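Local coordinates for protein interpain A (Prevotella intermedia, PDB 3BB7) that is probably a secreted papain-like cysteine protease of the C10 family, captured here as its inactive zymogen with the nucleophile replaced, at residues Thr88-Thr93 / Gly248-Tyr253; Thr222-Ile227 / Arg315-Lys320. The protein carries 1 engineered substitution. One frame throughout, in Å; residues are numbered along the deposited sequence.

Both contacts reach the same antiparallel sheet, with centres about 14 Å apart, but they hold different places on it. Contact 1, the deeper one, lies about 9 Å from the centre of the chain and brings the loop 88-93 against the entry to strand 251-255 by two leucine side chains packing on a proline ring and a glycine backbone. Contact 2, about 16 Å out and nearer the surface, with exposed residues at its rim, pairs the edge strand 225-228 with the end of strand 312-315 and the tail beyond it; there backbone bonds, a salt bridge, a tyrosine-carboxylate bond and a water do most of the work. The two meet where the rings of His249 and Tyr318 pack and where Leu251 touches Arg315.

Contact 1 (Thr88-Thr93 / Gly248-Tyr253); sequences TLLTTT and GHPLIY
Pro250 is met twice by leucines that follow one another in the loop 88-93, with Leu89 CD1 over one face of its ring and Leu90 CD1 at the CB-CG edge. Leu90 makes the tighter approach: its CD1 methyl comes to 3.7 Å from Pro250 CG and lies almost as near to Pro250 CB, so the methyl abuts the CB-CG edge, near the ring plane, while the two side chains cross at a slant. Leu89 CD1 stands 4.1 Å from the same Pro250 CG. The CA-CB bond of Leu89 points at the other segment, whereas that of Leu90 does not, and Leu90 gets there through the bend of its branch. With chi2 at 33°, away from the usual staggered values, CD1 is swung across to the proline.

The Leu89 methyl has a second neighbour. It rests on the backbone of Gly248, with Leu89 CD1 4.1 Å from Gly248 C, at the point where helix 234-246 ends in a Schellman motif. Gly248 takes the positive phi of that motif (77°). His249 turns its side chain away from the leucines, and its ND1 is hydrogen-bonded to Glu244.

The contact is van der Waals packing of methyls on the proline ring and the Gly248 backbone, burying 147 Å² in all. The loop is pinned to strand 267-274 by a backbone hydrogen bond between Leu89 and Asp272 and one from Leu90 N to the Asp272 carboxylate, while Val270 and Tyr127 also touch the proline. This is the packing of a loop onto a helix-to-strand connection, between helix 234-246 and strand 251-255 in the papain-like protease part.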
ATOM      1  N   THR A  88      11.363   8.462  -3.222  1.00 14.17           N
ATOM      2  CA  THR A  88       9.948   8.547  -2.861  1.00 13.63           C
ATOM      3  C   THR A  88       9.172   9.569  -3.691  1.00 13.68           C
ATOM      4  O   THR A  88       9.446  10.770  -3.600  1.00 14.36           O
ATOM      5  CB  THR A  88       9.880   8.912  -1.361  1.00 14.15           C
ATOM      6  OG1 THR A  88      10.682   7.969  -0.634  1.00 14.51           O
ATOM      7  CG2 THR A  88       8.421   8.897  -0.821  1.00 14.37           C
ATOM      8  N   LEU A  89       8.216   9.072  -4.490  1.00 13.86           N
ATOM      9  CA  LEU A  89       7.421   9.897  -5.381  1.00 14.28           C
ATOM     10  C   LEU A  89       6.206  10.567  -4.746  1.00 14.47           C
ATOM     11  O   LEU A  89       5.874  11.713  -5.113  1.00 15.60           O
ATOM     12  CB  LEU A  89       6.942   9.056  -6.581  1.00 13.98           C
ATOM     13  CG  LEU A  89       8.086   8.627  -7.511  1.00 14.65           C
ATOM     14  CD1 LEU A  89       7.608   7.606  -8.538  1.00 15.47           C
ATOM     15  CD2 LEU A  89       8.711   9.830  -8.250  1.00 16.68           C
ATOM     16  N   LEU A  90       5.506   9.862  -3.841  1.00 13.83           N
ATOM     17  CA  LEU A  90       4.293  10.453  -3.274  1.00 14.35           C
ATOM     18  C   LEU A  90       4.617  11.525  -2.220  1.00 14.00           C
ATOM     19  O   LEU A  90       5.666  11.469  -1.542  1.00 15.86           O
ATOM     20  CB  LEU A  90       3.468   9.352  -2.597  1.00 14.29           C
ATOM     21  CG  LEU A  90       2.447   8.534  -3.386  1.00 17.53           C
ATOM     22  CD1 LEU A  90       2.700   8.218  -4.851  1.00 20.44           C
ATOM     23  CD2 LEU A  90       2.057   7.294  -2.556  1.00 15.50           C
ATOM     24  N   THR A  91       3.697  12.489  -2.054  1.00 13.34           N
ATOM     25  CA  THR A  91       3.843  13.499  -0.983  1.00 13.25           C
ATOM     26  C   THR A  91       2.747  13.376   0.084  1.00 12.72           C
ATOM     27  O   THR A  91       2.764  14.089   1.093  1.00 13.27           O
ATOM     28  CB  THR A  91       3.803  14.915  -1.579  1.00 13.64           C
ATOM     29  OG1 THR A  91       2.614  15.076  -2.364  1.00 16.31           O
ATOM     30  CG2 THR A  91       5.051  15.122  -2.484  1.00 17.54           C
ATOM     31  N   THR A  92       1.789  12.476  -0.152  1.00 10.67           N
ATOM     32  CA  THR A  92       0.654  12.346   0.735  1.00 10.87           C
ATOM     33  C   THR A  92       0.948  11.336   1.852  1.00 10.75           C
ATOM     34  O   THR A  92       1.788  10.438   1.707  1.00 11.67           O
ATOM     35  CB  THR A  92      -0.581  11.867  -0.036  1.00 11.12           C
ATOM     36  OG1 THR A  92      -0.242  10.701  -0.811  1.00 11.00           O
ATOM     37  CG2 THR A  92      -1.094  12.952  -0.947  1.00 12.05           C
ATOM     38  N   THR A  93       0.246  11.493   2.971  1.00 11.99           N
ATOM     39  CA  THR A  93       0.316  10.544   4.059  1.00 11.58           C
ATOM     40  C   THR A  93      -1.098  10.165   4.477  1.00 11.17           C
ATOM     41  O   THR A  93      -1.528  10.402   5.601  1.00 11.59           O
ATOM     42  CB  THR A  93       1.124  11.095   5.259  1.00 11.51           C
ATOM     43  OG1 THR A  93       0.695  12.426   5.559  1.00 12.78           O
ATOM     44  CG2 THR A  93       2.607  11.092   4.931  1.00 14.03           C
ATOM     45  N   GLY A 248       8.547   6.395 -13.430  1.00 12.80           N
ATOM     46  CA  GLY A 248       7.775   7.321 -12.592  1.00 12.68           C
ATOM     47  C   GLY A 248       6.354   6.834 -12.324  1.00 12.78           C
ATOM     48  O   GLY A 248       5.415   7.655 -12.228  1.00 14.31           O
ATOM     49  N   HIS A 249       6.189   5.508 -12.209  1.00 11.70           N
ATOM     50  CA  HIS A 249       4.879   4.928 -11.945  1.00 12.67           C
ATOM     51  C   HIS A 249       4.797   4.241 -10.591  1.00 12.71           C
ATOM     52  O   HIS A 249       5.217   3.081 -10.457  1.00 12.87           O
ATOM     53  CB  HIS A 249       4.546   3.868 -12.994  1.00 12.68           C
ATOM     54  CG  HIS A 249       4.573   4.360 -14.408  1.00 13.72           C
ATOM     55  ND1 HIS A 249       4.656   3.490 -15.471  1.00 15.09           N
ATOM     56  CD2 HIS A 249       4.499   5.604 -14.937  1.00 14.73           C
ATOM     57  CE1 HIS A 249       4.644   4.178 -16.604  1.00 15.59           C
ATOM     58  NE2 HIS A 249       4.543   5.463 -16.311  1.00 15.49           N
ATOM     59  N   PRO A 250       4.231   4.922  -9.577  1.00 13.03           N
ATOM     60  CA  PRO A 250       4.066   4.260  -8.276  1.00 13.05           C
ATOM     61  C   PRO A 250       3.097   3.106  -8.442  1.00 12.21           C
ATOM     62  O   PRO A 250       2.197   3.159  -9.323  1.00 13.98           O
ATOM     63  CB  PRO A 250       3.450   5.341  -7.398  1.00 13.17           C
ATOM     64  CG  PRO A 250       3.638   6.657  -8.129  1.00 15.44           C
ATOM     65  CD  PRO A 250       3.742   6.313  -9.598  1.00 14.20           C
ATOM     66  N   LEU A 251       3.282   2.062  -7.631  1.00 11.75           N
ATOM     67  CA  LEU A 251       2.544   0.803  -7.755  1.00 11.47           C
ATOM     68  C   LEU A 251       1.615   0.516  -6.584  1.00 11.15           C
ATOM     69  O   LEU A 251       2.050   0.560  -5.448  1.00 11.88           O
ATOM     70  CB  LEU A 251       3.509  -0.380  -7.891  1.00 11.57           C
ATOM     71  CG  LEU A 251       4.444  -0.314  -9.112  1.00 10.85           C
ATOM     72  CD1 LEU A 251       5.497  -1.382  -9.026  1.00 12.95           C
ATOM     73  CD2 LEU A 251       3.649  -0.492 -10.372  1.00 14.50           C
ATOM     74  N   ILE A 252       0.354   0.212  -6.865  1.00 11.56           N
ATOM     75  CA  ILE A 252      -0.563  -0.278  -5.844  1.00 11.60           C
ATOM     76  C   ILE A 252      -0.170  -1.736  -5.578  1.00 11.31           C
ATOM     77  O   ILE A 252      -0.032  -2.530  -6.528  1.00 12.13           O
ATOM     78  CB  ILE A 252      -2.003  -0.217  -6.401  1.00 10.82           C
ATOM     79  CG1 ILE A 252      -2.377   1.238  -6.751  1.00 12.23           C
ATOM     80  CG2 ILE A 252      -3.004  -0.869  -5.430  1.00 14.05           C
ATOM     81  CD1 ILE A 252      -3.621   1.371  -7.636  1.00 11.55           C
ATOM     82  N   TYR A 253       0.050  -2.109  -4.315  1.00 11.42           N
ATOM     83  CA  TYR A 253       0.616  -3.417  -3.991  1.00 11.42           C
ATOM     84  C   TYR A 253      -0.103  -3.966  -2.756  1.00 12.26           C
ATOM     85  O   TYR A 253      -0.405  -3.220  -1.830  1.00 13.16           O
ATOM     86  CB  TYR A 253       2.092  -3.208  -3.670  1.00 11.84           C
ATOM     87  CG  TYR A 253       3.010  -4.429  -3.702  1.00 11.57           C
ATOM     88  CD1 TYR A 253       3.863  -4.643  -4.782  1.00 12.15           C
ATOM     89  CD2 TYR A 253       3.013  -5.365  -2.660  1.00 11.89           C
ATOM     90  CE1 TYR A 253       4.732  -5.718  -4.811  1.00 12.24           C
ATOM     91  CE2 TYR A 253       3.888  -6.465  -2.672  1.00 11.56           C
ATOM     92  CZ  TYR A 253       4.740  -6.642  -3.761  1.00 11.29           C
ATOM     93  OH  TYR A 253       5.621  -7.715  -3.771  1.00 11.98           O
TER

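Contact 2 (Thr222-Ile227 / Arg315-Lys320)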
ATOM      1  N   THR A 222      -6.875   2.587 -19.141  1.00 11.15           N
ATOM      2  CA  THR A 222      -6.933   1.522 -20.136  1.00 13.66           C
ATOM      3  C   THR A 222      -5.958   0.385 -19.852  1.00 13.12           C
ATOM      4  O   THR A 222      -6.304  -0.787 -20.069  1.00 14.49           O
ATOM      5  CB  THR A 222      -6.692   2.111 -21.524  1.00 14.04           C
ATOM      6  OG1 THR A 222      -5.367   2.624 -21.609  1.00 22.56           O
ATOM      7  CG2 THR A 222      -7.623   3.215 -21.767  1.00 12.06           C
ATOM      8  N   ASP A 223      -4.761   0.720 -19.380  1.00 12.78           N
ATOM      9  CA  ASP A 223      -3.679  -0.251 -19.194  1.00 13.30           C
ATOM     10  C   ASP A 223      -3.646  -0.926 -17.814  1.00 12.77           C
ATOM     11  O   ASP A 223      -2.763  -1.772 -17.552  1.00 13.46           O
ATOM     12  CB  ASP A 223      -2.329   0.408 -19.453  1.00 14.08           C
ATOM     13  CG  ASP A 223      -2.164   0.895 -20.866  1.00 15.52           C
ATOM     14  OD1 ASP A 223      -3.000   0.579 -21.745  1.00 19.25           O
ATOM     15  OD2 ASP A 223      -1.163   1.618 -21.093  1.00 19.01           O
ATOM     16  N   ALA A 224      -4.541  -0.535 -16.904  1.00 11.26           N
ATOM     17  CA  ALA A 224      -4.477  -1.103 -15.546  1.00 12.41           C
ATOM     18  C   ALA A 224      -4.633  -2.618 -15.587  1.00 12.23           C
ATOM     19  O   ALA A 224      -5.480  -3.160 -16.329  1.00 11.94           O
ATOM     20  CB  ALA A 224      -5.533  -0.476 -14.644  1.00 11.46           C
ATOM     21  N   GLU A 225      -3.813  -3.299 -14.785  1.00 12.11           N
ATOM     22  CA  GLU A 225      -3.916  -4.764 -14.720  1.00 12.98           C
ATOM     23  C   GLU A 225      -3.331  -5.276 -13.414  1.00 12.66           C
ATOM     24  O   GLU A 225      -2.386  -4.711 -12.878  1.00 14.19           O
ATOM     25  CB  GLU A 225      -3.235  -5.396 -15.954  1.00 14.30           C
ATOM     26  CG  GLU A 225      -1.763  -5.069 -16.009  1.00 16.36           C
ATOM     27  CD  GLU A 225      -0.967  -6.016 -16.883  1.00 21.12           C
ATOM     28  OE1 GLU A 225       0.150  -5.639 -17.275  1.00 23.48           O
ATOM     29  OE2 GLU A 225      -1.468  -7.117 -17.193  1.00 22.93           O
ATOM     30  N   TYR A 226      -3.905  -6.356 -12.908  1.00 12.76           N
ATOM     31  CA  TYR A 226      -3.444  -6.984 -11.693  1.00 13.21           C
ATOM     32  C   TYR A 226      -2.536  -8.158 -12.072  1.00 12.41           C
ATOM     33  O   TYR A 226      -2.850  -8.907 -13.007  1.00 13.05           O
ATOM     34  CB  TYR A 226      -4.694  -7.464 -10.905  1.00 16.08           C
ATOM     35  CG  TYR A 226      -4.641  -8.829 -10.238  1.00 17.10           C
ATOM     36  CD1 TYR A 226      -5.334  -9.919 -10.768  1.00 22.80           C
ATOM     37  CD2 TYR A 226      -3.916  -9.016  -9.070  1.00 19.44           C
ATOM     38  CE1 TYR A 226      -5.279 -11.154 -10.157  1.00 20.47           C
ATOM     39  CE2 TYR A 226      -3.875 -10.251  -8.424  1.00 21.07           C
ATOM     40  CZ  TYR A 226      -4.544 -11.310  -8.982  1.00 20.28           C
ATOM     41  OH  TYR A 226      -4.480 -12.525  -8.341  1.00 22.83           O
ATOM     42  N   ILE A 227      -1.423  -8.299 -11.357  1.00 11.00           N
ATOM     43  CA  ILE A 227      -0.561  -9.494 -11.491  1.00 10.99           C
ATOM     44  C   ILE A 227      -0.223 -10.027 -10.108  1.00 10.55           C
ATOM     45  O   ILE A 227      -0.272  -9.278  -9.124  1.00 10.30           O
ATOM     46  CB  ILE A 227       0.710  -9.184 -12.315  1.00 10.06           C
ATOM     47  CG1 ILE A 227       1.605  -8.127 -11.639  1.00 11.00           C
ATOM     48  CG2 ILE A 227       0.309  -8.794 -13.778  1.00 10.79           C
ATOM     49  CD1 ILE A 227       2.949  -7.962 -12.346  1.00 12.03           C
ATOM     50  N   ARG A 315      -0.471  -2.692 -11.917  1.00 13.54           N
ATOM     51  CA  ARG A 315       0.389  -1.843 -12.722  1.00 14.96           C
ATOM     52  C   ARG A 315      -0.445  -1.274 -13.873  1.00 13.50           C
ATOM     53  O   ARG A 315      -1.616  -1.656 -14.055  1.00 13.77           O
ATOM     54  CB  ARG A 315       1.624  -2.626 -13.196  1.00 15.13           C
ATOM     55  CG  ARG A 315       1.344  -3.709 -14.196  1.00 15.58           C
ATOM     56  CD  ARG A 315       2.638  -4.444 -14.586  1.00 17.66           C
ATOM     57  NE  ARG A 315       2.278  -5.602 -15.388  1.00 19.65           N
ATOM     58  CZ  ARG A 315       3.156  -6.391 -15.994  1.00 20.14           C
ATOM     59  NH1 ARG A 315       4.458  -6.120 -15.907  1.00 20.17           N
ATOM     60  NH2 ARG A 315       2.722  -7.449 -16.677  1.00 22.18           N
ATOM     61  N   GLY A 316       0.119  -0.331 -14.632  1.00 13.12           N
ATOM     62  CA  GLY A 316      -0.598   0.256 -15.762  1.00 14.53           C
ATOM     63  C   GLY A 316      -1.438   1.464 -15.394  1.00 13.30           C
ATOM     64  O   GLY A 316      -2.278   1.877 -16.167  1.00 13.34           O
ATOM     65  N   VAL A 317      -1.219   2.025 -14.203  1.00 12.94           N
ATOM     66  CA  VAL A 317      -1.943   3.205 -13.756  1.00 12.99           C
ATOM     67  C   VAL A 317      -1.017   4.409 -13.916  1.00 12.37           C
ATOM     68  O   VAL A 317       0.031   4.537 -13.235  1.00 13.15           O
ATOM     69  CB  VAL A 317      -2.406   3.061 -12.298  1.00 12.51           C
ATOM     70  CG1 VAL A 317      -3.137   4.325 -11.826  1.00 13.76           C
ATOM     71  CG2 VAL A 317      -3.344   1.826 -12.155  1.00 14.76           C
ATOM     72  N   TYR A 318      -1.408   5.308 -14.815  1.00 12.20           N
ATOM     73  CA  TYR A 318      -0.655   6.514 -15.117  1.00 13.70           C
ATOM     74  C   TYR A 318      -1.533   7.321 -16.045  1.00 14.53           C
ATOM     75  O   TYR A 318      -2.569   6.839 -16.509  1.00 13.79           O
ATOM     76  CB  TYR A 318       0.710   6.200 -15.793  1.00 13.85           C
ATOM     77  CG  TYR A 318       0.711   5.018 -16.739  1.00 13.82           C
ATOM     78  CD1 TYR A 318       0.010   5.048 -17.944  1.00 15.38           C
ATOM     79  CD2 TYR A 318       1.393   3.838 -16.401  1.00 14.40           C
ATOM     80  CE1 TYR A 318      -0.006   3.940 -18.797  1.00 15.88           C
ATOM     81  CE2 TYR A 318       1.418   2.741 -17.271  1.00 11.92           C
ATOM     82  CZ  TYR A 318       0.692   2.806 -18.450  1.00 14.26           C
ATOM     83  OH  TYR A 318       0.674   1.718 -19.274  1.00 16.76           O
ATOM     84  N   GLY A 319      -1.146   8.565 -16.285  1.00 16.14           N
ATOM     85  CA  GLY A 319      -1.903   9.417 -17.213  1.00 19.35           C
ATOM     86  C   GLY A 319      -1.729   8.990 -18.660  1.00 22.17           C
ATOM     87  O   GLY A 319      -0.847   8.197 -18.976  1.00 22.28           O
ATOM     88  N   LYS A 320      -2.564   9.490 -19.568  1.00 25.30           N
ATOM     89  CA  LYS A 320      -2.323   9.167 -20.974  1.00 29.35           C
ATOM     90  C   LYS A 320      -1.371  10.189 -21.558  1.00 30.91           C
ATOM     91  O   LYS A 320      -1.276  11.312 -21.063  1.00 31.76           O
ATOM     92  CB  LYS A 320      -3.608   9.027 -21.812  1.00 29.55           C
ATOM     93  CG  LYS A 320      -4.750   9.978 -21.483  1.00 31.28           C
ATOM     94  CD  LYS A 320      -5.991   9.671 -22.337  1.00 31.47           C
ATOM     95  CE  LYS A 320      -6.291   8.157 -22.416  1.00 34.73           C
ATOM     96  NZ  LYS A 320      -7.250   7.646 -21.385  1.00 38.13           N
TER
HETATM   97  O   HOH W   1      -3.897   3.110 -18.012  1.00 10.18           O
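The two segments run antiparallel, their end-to-end directions 167° apart, and Glu225 and Arg315 form a hydrogen-bonded pair: Glu225 N gives to Arg315 O at 2.8 Å and Arg315 N to Glu225 O at 2.9 Å. Beyond the pair the chains stay close, because Gly316, at positive phi, has no side chain to strike the carbonyl of Asp223. Its CA instead makes a CH-O contact with Asp223 O at 3.5 Å.

On one face of the sheet the Glu225 and Arg315 side chains lie alongside, pointing the same way. Both start with CG between the backbone N and the carbonyl carbon and then extend, which brings Glu225 OE1 to 2.8 Å from Arg315 NE. Carboxylate and guanidinium planes are 22° apart; the salt bridge is close, though its hydrogen bond is weak and bent. Ile227 crosses the arginine at about a right angle and lays CD1 over the centre of one guanidinium face, 3.9 Å above it. Ile240 and Glu244 of helix 234-246 also touch Arg315.

At the other end Tyr318 OH donates to Asp223 OD2 at 2.6 Å, and the carboxylate, turned 76° from the ring plane, receives it on the OD2 lone pair that points away from OD1. Asp223 OD1 accepts from Thr222 OG1 from above the carboxylate plane. Gly316 O sits over one face of the Tyr318 ring. A water joins Asp223 N to this same carbonyl, donating to Gly316 O at 2.7 Å. Ala224 CB and Val317 CG2 add a small apolar touch.

The strand pairing thus gives way to side-chain and water-mediated bonds as the tail leaves the sheet. At the paired end a carboxylate grips the guanidinium while Ile227 covers it; at the other, the tyrosine and Thr222 hydroxyls help to hold the Asp223 carboxylate and would probably favour its charged form.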